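Local coordinates for protein Alpha/beta hydrolase (Novosphingobium aromaticivorans, PDB 3BWX) that is of undetermined substrate but probably acts as a hydrolase of the alpha/beta hydrolase family and binds calcium ions in the crystal, at residues 19-24 / 41-46; 74-79 / 204-209; 229-234 / 276-281. The protein carries 1 engineered substitution. One frame throughout, in Å; residues are numbered along the deposited sequence.

Contact 1 (19-24 / 41-46)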
# COMPACT_ATOMS: atom_id res chain seq x y z
N HIS A 19 -3.91 -9.27 10.58
CA HIS A 19 -5.29 -8.82 10.33
C HIS A 19 -5.55 -8.39 8.89
O HIS A 19 -4.73 -7.75 8.28
CB HIS A 19 -5.58 -7.67 11.24
CG HIS A 19 -6.90 -7.03 11.04
ND1 HIS A 19 -7.02 -5.68 10.72
CD2 HIS A 19 -8.17 -7.51 11.09
CE1 HIS A 19 -8.31 -5.38 10.59
NE2 HIS A 19 -9.02 -6.47 10.85
N PHE A 20 -6.72 -8.80 8.37
CA PHE A 20 -7.20 -8.26 7.09
C PHE A 20 -8.67 -7.96 7.16
O PHE A 20 -9.43 -8.68 7.85
CB PHE A 20 -6.90 -9.13 5.83
CG PHE A 20 -7.52 -10.50 5.79
CD1 PHE A 20 -7.03 -11.55 6.57
CD2 PHE A 20 -8.57 -10.76 4.93
CE1 PHE A 20 -7.62 -12.81 6.47
CE2 PHE A 20 -9.10 -12.04 4.82
CZ PHE A 20 -8.64 -13.01 5.59
N ARG A 21 -9.06 -6.89 6.47
CA ARG A 21 -10.48 -6.62 6.23
C ARG A 21 -10.90 -7.39 5.02
O ARG A 21 -10.17 -7.39 4.02
CB ARG A 21 -10.79 -5.18 6.03
CG ARG A 21 -10.51 -4.29 7.25
CD ARG A 21 -10.89 -2.81 7.01
NE ARG A 21 -10.94 -2.03 8.24
CZ ARG A 21 -11.26 -0.74 8.27
NH1 ARG A 21 -11.49 -0.11 7.16
NH2 ARG A 21 -11.36 -0.11 9.44
N ALA A 22 -12.03 -8.07 5.10
CA ALA A 22 -12.55 -8.83 3.95
C ALA A 22 -13.89 -8.26 3.54
O ALA A 22 -14.80 -8.08 4.37
CB ALA A 22 -12.69 -10.33 4.31
N TYR A 23 -14.01 -7.93 2.26
CA TYR A 23 -15.25 -7.42 1.69
C TYR A 23 -15.79 -8.46 0.76
O TYR A 23 -15.12 -8.94 -0.13
CB TYR A 23 -15.01 -6.14 0.91
CG TYR A 23 -14.44 -4.97 1.72
CD1 TYR A 23 -13.11 -4.98 2.15
CD2 TYR A 23 -15.21 -3.88 2.06
CE1 TYR A 23 -12.58 -3.92 2.86
CE2 TYR A 23 -14.67 -2.81 2.76
CZ TYR A 23 -13.35 -2.84 3.19
OH TYR A 23 -12.85 -1.76 3.87
N GLU A 24 -17.05 -8.81 0.96
CA GLU A 24 -17.67 -9.88 0.21
C GLU A 24 -17.97 -9.42 -1.21
O GLU A 24 -18.21 -8.23 -1.48
CB GLU A 24 -18.94 -10.35 0.92
CG GLU A 24 -19.52 -11.61 0.32
CD GLU A 24 -18.56 -12.80 0.40
OE1 GLU A 24 -17.66 -12.96 -0.50
OE2 GLU A 24 -18.71 -13.58 1.39
N ASN A 41 -1.98 1.00 6.62
CA ASN A 41 -2.86 -0.07 7.08
C ASN A 41 -4.12 -0.18 6.15
O ASN A 41 -4.24 0.49 5.09
CB ASN A 41 -3.22 0.13 8.57
CG ASN A 41 -4.04 1.39 8.79
OD1 ASN A 41 -5.21 1.43 8.38
ND2 ASN A 41 -3.43 2.44 9.35
N ALA A 42 -5.04 -1.06 6.50
CA ALA A 42 -6.17 -1.36 5.64
C ALA A 42 -7.03 -0.13 5.38
O ALA A 42 -7.72 -0.02 4.34
CB ALA A 42 -7.04 -2.46 6.26
N ARG A 43 -6.99 0.85 6.28
CA ARG A 43 -7.82 2.06 6.10
C ARG A 43 -7.46 2.90 4.88
O ARG A 43 -8.27 3.65 4.40
CB ARG A 43 -7.89 2.94 7.36
CG ARG A 43 -8.41 2.17 8.52
CD ARG A 43 -8.76 3.02 9.74
NE ARG A 43 -7.69 3.84 10.30
CZ ARG A 43 -6.68 3.40 11.05
NH1 ARG A 43 -6.48 2.12 11.26
NH2 ARG A 43 -5.81 4.29 11.51
N ASP A 44 -6.25 2.72 4.35
CA ASP A 44 -5.88 3.43 3.10
C ASP A 44 -6.78 3.03 1.97
O ASP A 44 -6.98 3.82 1.03
CB ASP A 44 -4.42 3.21 2.71
CG ASP A 44 -3.47 4.25 3.33
OD1 ASP A 44 -3.87 5.09 4.18
OD2 ASP A 44 -2.31 4.25 2.93
N PHE A 45 -7.39 1.85 2.09
CA PHE A 45 -8.32 1.32 1.08
C PHE A 45 -9.79 1.39 1.45
O PHE A 45 -10.65 0.79 0.79
CB PHE A 45 -7.91 -0.13 0.78
CG PHE A 45 -6.51 -0.25 0.25
CD1 PHE A 45 -6.20 0.15 -1.06
CD2 PHE A 45 -5.49 -0.71 1.08
CE1 PHE A 45 -4.90 0.07 -1.53
CE2 PHE A 45 -4.19 -0.77 0.58
CZ PHE A 45 -3.90 -0.39 -0.69
N GLU A 46 -10.12 2.14 2.50
CA GLU A 46 -11.47 2.05 3.06
C GLU A 46 -12.55 2.51 2.06
O GLU A 46 -13.69 2.06 2.15
CB GLU A 46 -11.58 2.86 4.36
CG GLU A 46 -11.36 4.37 4.22
CD GLU A 46 -11.29 5.20 5.52
OE1 GLU A 46 -11.30 4.57 6.60
OE2 GLU A 46 -11.18 6.46 5.42
O HOH W 1 -10.36 -0.66 4.65
O HOH W 2 -12.41 2.51 7.78
O HOH W 3 -14.37 0.34 4.19
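Arg21 NH1 gives two hydrogen bonds, both to waters that lead to the loop 41-46. The first water lies 2.8 Å from Arg21 NH1 and itself donates to Ala42 O, at 2.7 Å; it also pairs with Tyr23 OH, so two side chains of one strand face share it. The second runs to Glu46, and its bond to Glu46 OE1 is 2.6 Å long. It lies at the edge of the Arg21 guanidinium, in the plane of the group. A third water joins Tyr23 OH to Glu46 O. Direct polar contact is missing here: Arg21 NH1 and Glu46 OE1 stay 4.7 Å apart, although guanidinium and carboxylate planes differ by just 19°, and Glu46 OE2 turns to a salt bridge with Arg184.

Carbon atoms do the rest. An extended chain carries the guanidinium past Ala42, whose CB meets Arg21 CD at 3.9 Å, and brings one face under Arg43 CG, 3.8 Å from Arg21 NH2. Arg43 bends at chi3 (-57°), which takes its own charge off toward Lys183 O and Asp197; any repulsion between the two arginines is thereby probably weakened. Arg21 makes a further cation-pi contact with Tyr5. In the loop, Asn41 OD1 accepts from Arg43 N at 2.8 Å, an Asx turn that leads into the short 3-10 segment 42-44. The contact ties the loop after strand 32-35 to strand 17-23, the second, antiparallel strand of a sheet in the order 1-2-4-3-5-6-7-8, the strand order of the alpha/beta hydrolase fold.

Contact 2 (74-79 / 204-209). With CA (calcium ion), chain B; EDO (1,2-ethanediol), chain P.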
# COMPACT_ATOMS: atom_id res chain seq x y z
N ASP A 74 10.42 -9.40 18.01
CA ASP A 74 11.71 -9.15 17.39
C ASP A 74 11.55 -8.16 16.24
O ASP A 74 11.16 -8.55 15.10
CB ASP A 74 12.24 -10.46 16.84
CG ASP A 74 13.58 -10.33 16.20
OD1 ASP A 74 14.12 -9.19 16.20
OD2 ASP A 74 14.12 -11.35 15.69
N PRO A 75 11.85 -6.88 16.53
CA PRO A 75 11.72 -5.88 15.47
C PRO A 75 12.62 -6.10 14.24
O PRO A 75 12.42 -5.44 13.25
CB PRO A 75 12.02 -4.53 16.18
CG PRO A 75 12.19 -4.80 17.54
CD PRO A 75 12.27 -6.29 17.81
N MSE A 76 13.61 -6.98 14.29
CA MSE A 76 14.41 -7.30 13.11
C MSE A 76 13.53 -8.06 12.08
O MSE A 76 13.89 -8.16 10.91
CB MSE A 76 15.68 -8.12 13.43
CG MSE A 76 16.66 -8.14 12.27
SE MSE A 76 18.34 -8.87 12.80
CE MSE A 76 19.06 -9.24 11.00
N THR A 77 12.37 -8.58 12.46
CA THR A 77 11.45 -9.16 11.48
C THR A 77 10.63 -8.17 10.65
O THR A 77 9.87 -8.58 9.77
CB THR A 77 10.45 -10.15 12.16
OG1 THR A 77 9.58 -9.43 13.05
CG2 THR A 77 11.19 -11.23 12.84
N TYR A 78 10.79 -6.88 10.96
CA TYR A 78 10.16 -5.78 10.19
C TYR A 78 11.00 -5.52 8.94
O TYR A 78 11.82 -4.61 8.91
CB TYR A 78 10.05 -4.54 11.08
CG TYR A 78 9.05 -4.64 12.18
CD1 TYR A 78 7.77 -5.20 11.97
CD2 TYR A 78 9.30 -4.10 13.45
CE1 TYR A 78 6.78 -5.23 13.04
CE2 TYR A 78 8.33 -4.14 14.46
CZ TYR A 78 7.10 -4.72 14.26
OH TYR A 78 6.14 -4.74 15.25
N GLN A 79 10.87 -6.39 7.94
CA GLN A 79 11.63 -6.24 6.70
C GLN A 79 10.84 -6.85 5.55
O GLN A 79 9.99 -7.76 5.79
CB GLN A 79 13.00 -6.88 6.89
CG GLN A 79 12.96 -8.37 7.23
CD GLN A 79 14.32 -8.97 7.34
OE1 GLN A 79 15.32 -8.39 6.91
NE2 GLN A 79 14.39 -10.15 7.95
N GLU A 204 13.66 1.05 13.64
CA GLU A 204 14.96 0.49 13.98
C GLU A 204 15.56 -0.10 12.72
O GLU A 204 14.93 -0.92 12.04
CB GLU A 204 14.83 -0.56 15.09
CG GLU A 204 14.39 0.05 16.41
CD GLU A 204 14.21 -0.97 17.54
OE1 GLU A 204 14.56 -2.16 17.35
OE2 GLU A 204 13.67 -0.58 18.61
N PRO A 205 16.76 0.37 12.34
CA PRO A 205 17.31 -0.12 11.05
C PRO A 205 17.72 -1.57 10.96
O PRO A 205 17.51 -2.22 9.93
CB PRO A 205 18.53 0.77 10.83
CG PRO A 205 18.93 1.25 12.18
CD PRO A 205 17.61 1.43 12.90
N PHE A 206 18.31 -2.06 12.04
CA PHE A 206 19.06 -3.32 12.00
C PHE A 206 19.99 -3.27 10.79
O PHE A 206 20.74 -2.32 10.67
CB PHE A 206 18.11 -4.51 12.05
CG PHE A 206 17.51 -4.69 13.41
CD1 PHE A 206 18.17 -5.38 14.42
CD2 PHE A 206 16.31 -4.04 13.71
CE1 PHE A 206 17.57 -5.51 15.67
CE2 PHE A 206 15.74 -4.14 14.99
CZ PHE A 206 16.34 -4.88 15.94
N GLU A 207 19.91 -4.19 9.83
CA GLU A 207 20.94 -4.16 8.76
C GLU A 207 20.89 -2.98 7.76
O GLU A 207 21.89 -2.65 7.12
CB GLU A 207 20.97 -5.46 8.00
CG GLU A 207 21.33 -6.66 8.89
CD GLU A 207 20.86 -7.98 8.32
OE1 GLU A 207 19.62 -8.13 8.16
OE2 GLU A 207 21.73 -8.84 8.04
N ALA A 208 19.73 -2.35 7.62
CA ALA A 208 19.60 -1.24 6.66
C ALA A 208 18.49 -0.33 7.09
O ALA A 208 17.50 -0.81 7.62
CB ALA A 208 19.30 -1.78 5.27
N PRO A 209 18.63 0.96 6.83
CA PRO A 209 17.60 1.90 7.21
C PRO A 209 16.25 1.52 6.64
O PRO A 209 16.15 0.97 5.54
CB PRO A 209 18.02 3.19 6.52
CG PRO A 209 19.46 3.06 6.34
CD PRO A 209 19.73 1.61 6.09
CA CA B . 15.81 -2.42 8.14
C1 EDO P . 7.17 -12.87 16.99
O1 EDO P . 6.62 -11.95 17.94
C2 EDO P . 7.97 -12.18 15.89
O2 EDO P . 9.13 -11.55 16.43
O HOH W 4 13.23 -3.23 11.63
O HOH W 5 14.97 -4.02 9.77
O HOH W 6 13.49 -3.26 7.24
O HOH W 7 17.50 -10.31 7.97
O HOH W 8 14.33 -1.05 9.31
O HOH W 9 17.27 -4.21 7.51
O HOH W 10 15.62 -1.74 5.82
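Pro75 meets Glu204 first: its CG lies 3.6 Å from Glu204 OE1, and its CB packs against Phe206 CE2. One water lies within hydrogen-bonding distance of both Pro75 O and Glu204 O. Next comes Met76, a selenomethionine in the crystal, whose side chain crosses the Phe206 ring. Its CB stands 3.8 Å from the ring centroid and 10° off the normal, a CH-pi contact over the centre of one face. With CG anti to the backbone N (chi1 -166°) and the chain extended, SE passes the ring obliquely as a Met-aromatic contact, 4.7 Å from the centroid. Met76 N sits over the same ring and donates to Asp74 OD1, an Asx turn that starts the 3-10 segment 75-77.

Phe206 is itself in a type II' turn from Pro205 to Ala208, with a positive phi of 47°. This turn is a calcium site: Pro205 O and Ala208 O bind the ion at 2.5 and 2.4 Å, and five waters complete seven ligands. It belongs to the insertion between strands 122-128 and 230-235, where this fold commonly carries its cap.

Thr77 OG1 donates to Asp74 O at 2.7 Å, beside the bond from Thr77 N; a valine here would probably leave that carbonyl with one donor fewer and the turn less firmly closed. Tyr78 O accepts from a calcium-bound water at 2.7 Å, placing this segment in the metal's second shell. Gln79, at the N-cap position of helix 80-94, shares a water with Glu207; the water donates to Gln79 OE1 and, at 3.0 Å, to Glu207 OE1.

Contact 3 (229-234 / 276-281)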
# COMPACT_ATOMS: atom_id res chain seq x y z
N PRO A 229 -1.70 -8.24 -17.18
CA PRO A 229 -2.35 -6.92 -17.31
C PRO A 229 -1.98 -5.99 -16.17
O PRO A 229 -2.09 -6.36 -14.98
CB PRO A 229 -3.84 -7.25 -17.29
CG PRO A 229 -3.90 -8.69 -17.76
CD PRO A 229 -2.65 -9.35 -17.27
N LEU A 230 -1.54 -4.78 -16.52
CA LEU A 230 -0.93 -3.88 -15.55
C LEU A 230 -1.31 -2.45 -15.81
O LEU A 230 -1.21 -1.94 -16.93
CB LEU A 230 0.61 -4.03 -15.57
CG LEU A 230 1.39 -3.23 -14.52
CD1 LEU A 230 1.08 -3.52 -13.03
CD2 LEU A 230 2.92 -3.44 -14.80
N LEU A 231 -1.66 -1.81 -14.71
CA LEU A 231 -1.79 -0.37 -14.59
C LEU A 231 -0.74 0.15 -13.63
O LEU A 231 -0.56 -0.41 -12.53
CB LEU A 231 -3.17 -0.02 -14.01
CG LEU A 231 -3.42 1.44 -13.52
CD1 LEU A 231 -3.35 2.46 -14.67
CD2 LEU A 231 -4.79 1.54 -12.76
N VAL A 232 -0.11 1.25 -14.05
CA VAL A 232 0.80 2.02 -13.23
C VAL A 232 0.19 3.40 -12.99
O VAL A 232 -0.08 4.12 -13.97
CB VAL A 232 2.19 2.15 -13.85
CG1 VAL A 232 3.12 2.91 -12.89
CG2 VAL A 232 2.78 0.81 -14.15
N LEU A 233 -0.06 3.78 -11.76
CA LEU A 233 -0.47 5.11 -11.39
C LEU A 233 0.75 5.88 -10.90
O LEU A 233 1.59 5.39 -10.15
CB LEU A 233 -1.58 5.07 -10.28
CG LEU A 233 -2.93 4.43 -10.68
CD1 LEU A 233 -3.79 4.05 -9.49
CD2 LEU A 233 -3.70 5.34 -11.64
N ARG A 234 0.85 7.14 -11.26
CA ARG A 234 1.95 7.99 -10.82
C ARG A 234 1.39 9.35 -10.41
O ARG A 234 0.60 9.94 -11.17
CB ARG A 234 2.98 8.20 -11.97
CG ARG A 234 4.12 9.05 -11.52
CD ARG A 234 5.12 9.37 -12.60
NE ARG A 234 6.05 10.26 -11.94
CZ ARG A 234 6.09 11.59 -12.01
NH1 ARG A 234 5.35 12.27 -12.90
NH2 ARG A 234 6.92 12.26 -11.25
N ALA A 276 -11.44 5.37 -12.09
CA ALA A 276 -11.72 5.00 -13.49
C ALA A 276 -10.60 4.13 -14.06
O ALA A 276 -10.85 3.16 -14.74
CB ALA A 276 -11.91 6.24 -14.36
N ALA A 277 -9.34 4.46 -13.74
CA ALA A 277 -8.18 3.67 -14.20
C ALA A 277 -8.24 2.22 -13.69
O ALA A 277 -8.01 1.29 -14.43
CB ALA A 277 -6.84 4.34 -13.84
N ILE A 278 -8.49 2.08 -12.40
CA ILE A 278 -8.63 0.79 -11.77
C ILE A 278 -9.78 -0.01 -12.42
O ILE A 278 -9.66 -1.20 -12.71
CB ILE A 278 -8.76 0.95 -10.25
CG1 ILE A 278 -7.44 1.37 -9.67
CG2 ILE A 278 -9.18 -0.37 -9.57
CD1 ILE A 278 -7.56 1.90 -8.23
N GLY A 279 -10.89 0.67 -12.74
CA GLY A 279 -11.99 0.02 -13.42
C GLY A 279 -11.57 -0.53 -14.78
O GLY A 279 -11.92 -1.64 -15.15
N ARG A 280 -10.80 0.23 -15.54
CA ARG A 280 -10.30 -0.24 -16.83
C ARG A 280 -9.39 -1.45 -16.69
O ARG A 280 -9.46 -2.38 -17.50
CB ARG A 280 -9.57 0.85 -17.57
CG ARG A 280 -10.45 2.03 -17.99
CD ARG A 280 -9.72 2.95 -19.01
NE ARG A 280 -8.46 3.53 -18.50
CZ ARG A 280 -8.40 4.61 -17.73
NH1 ARG A 280 -9.53 5.23 -17.46
NH2 ARG A 280 -7.25 5.08 -17.28
N LEU A 281 -8.59 -1.44 -15.64
CA LEU A 281 -7.63 -2.55 -15.35
C LEU A 281 -8.39 -3.80 -15.02
O LEU A 281 -8.14 -4.87 -15.57
CB LEU A 281 -6.61 -2.12 -14.29
CG LEU A 281 -5.56 -3.11 -13.78
CD1 LEU A 281 -6.06 -4.16 -12.76
CD2 LEU A 281 -4.92 -3.79 -15.00
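Leu231 and Ala277 lie at the middle of this apolar helix-on-sheet contact of the alpha/beta hydrolase fold. Leu231 CD2 comes within 3.6 Å of Ala277 CB and also reaches the start of the next residue, with Ile278 CG1 beside it at 4.1 Å. The same methyl of Ala277 takes Leu233 CD2 from the neighbouring inward-facing position of the strand, at 4.0 Å, so a small residue receives two leucine branches. Toward the helix's C-terminal end Leu281 takes over: its CG meets Leu231 CB at 3.9 Å, while CD2 lies against the backbone at Pro229 and Leu230.

The axes of strand 230-234 and helix 276-281 approach to 8.7 Å and run nearly antiparallel, at 166°. This explains the order of pairing: Leu233 meets the earlier residue of the helix and Pro229 the later one. Neighbouring strands extend the floor. Val258 of strand 255-260 touches both Leu231 and Leu233, and Ala124 and Val126 of strand 122-128 lie against Leu281. Arg280, which does not touch this segment of the strand, forms a salt bridge to Glu256. With CG anti to the backbone N (chi1 177°) and chi2 at -78°, Leu281 brings CD2 to 3.8 Å from Pro229 O.

How the contacts relate
Contacts 1 and 3 both rest on the eight-stranded sheet, toward opposite ends of its strand order: four strands (58-61, 32-35, 99-104 and 122-128) separate strand 17-23 from strand 230-235. Their centres are 20 Å apart and their nearest atoms about 7 Å, so they do not touch. Contact 2 belongs instead to surface loops, with its centre 25 Å from that of contact 1 and 33 Å from that of contact 3, across the chain's centre from the latter. Its calcium is not the ion about 11 Å from the side chain of Leu281 in contact 3. The sharp turn after strand 99-104, consistent with a nucleophile elbow, leaves the sheet between contacts 1 and 3.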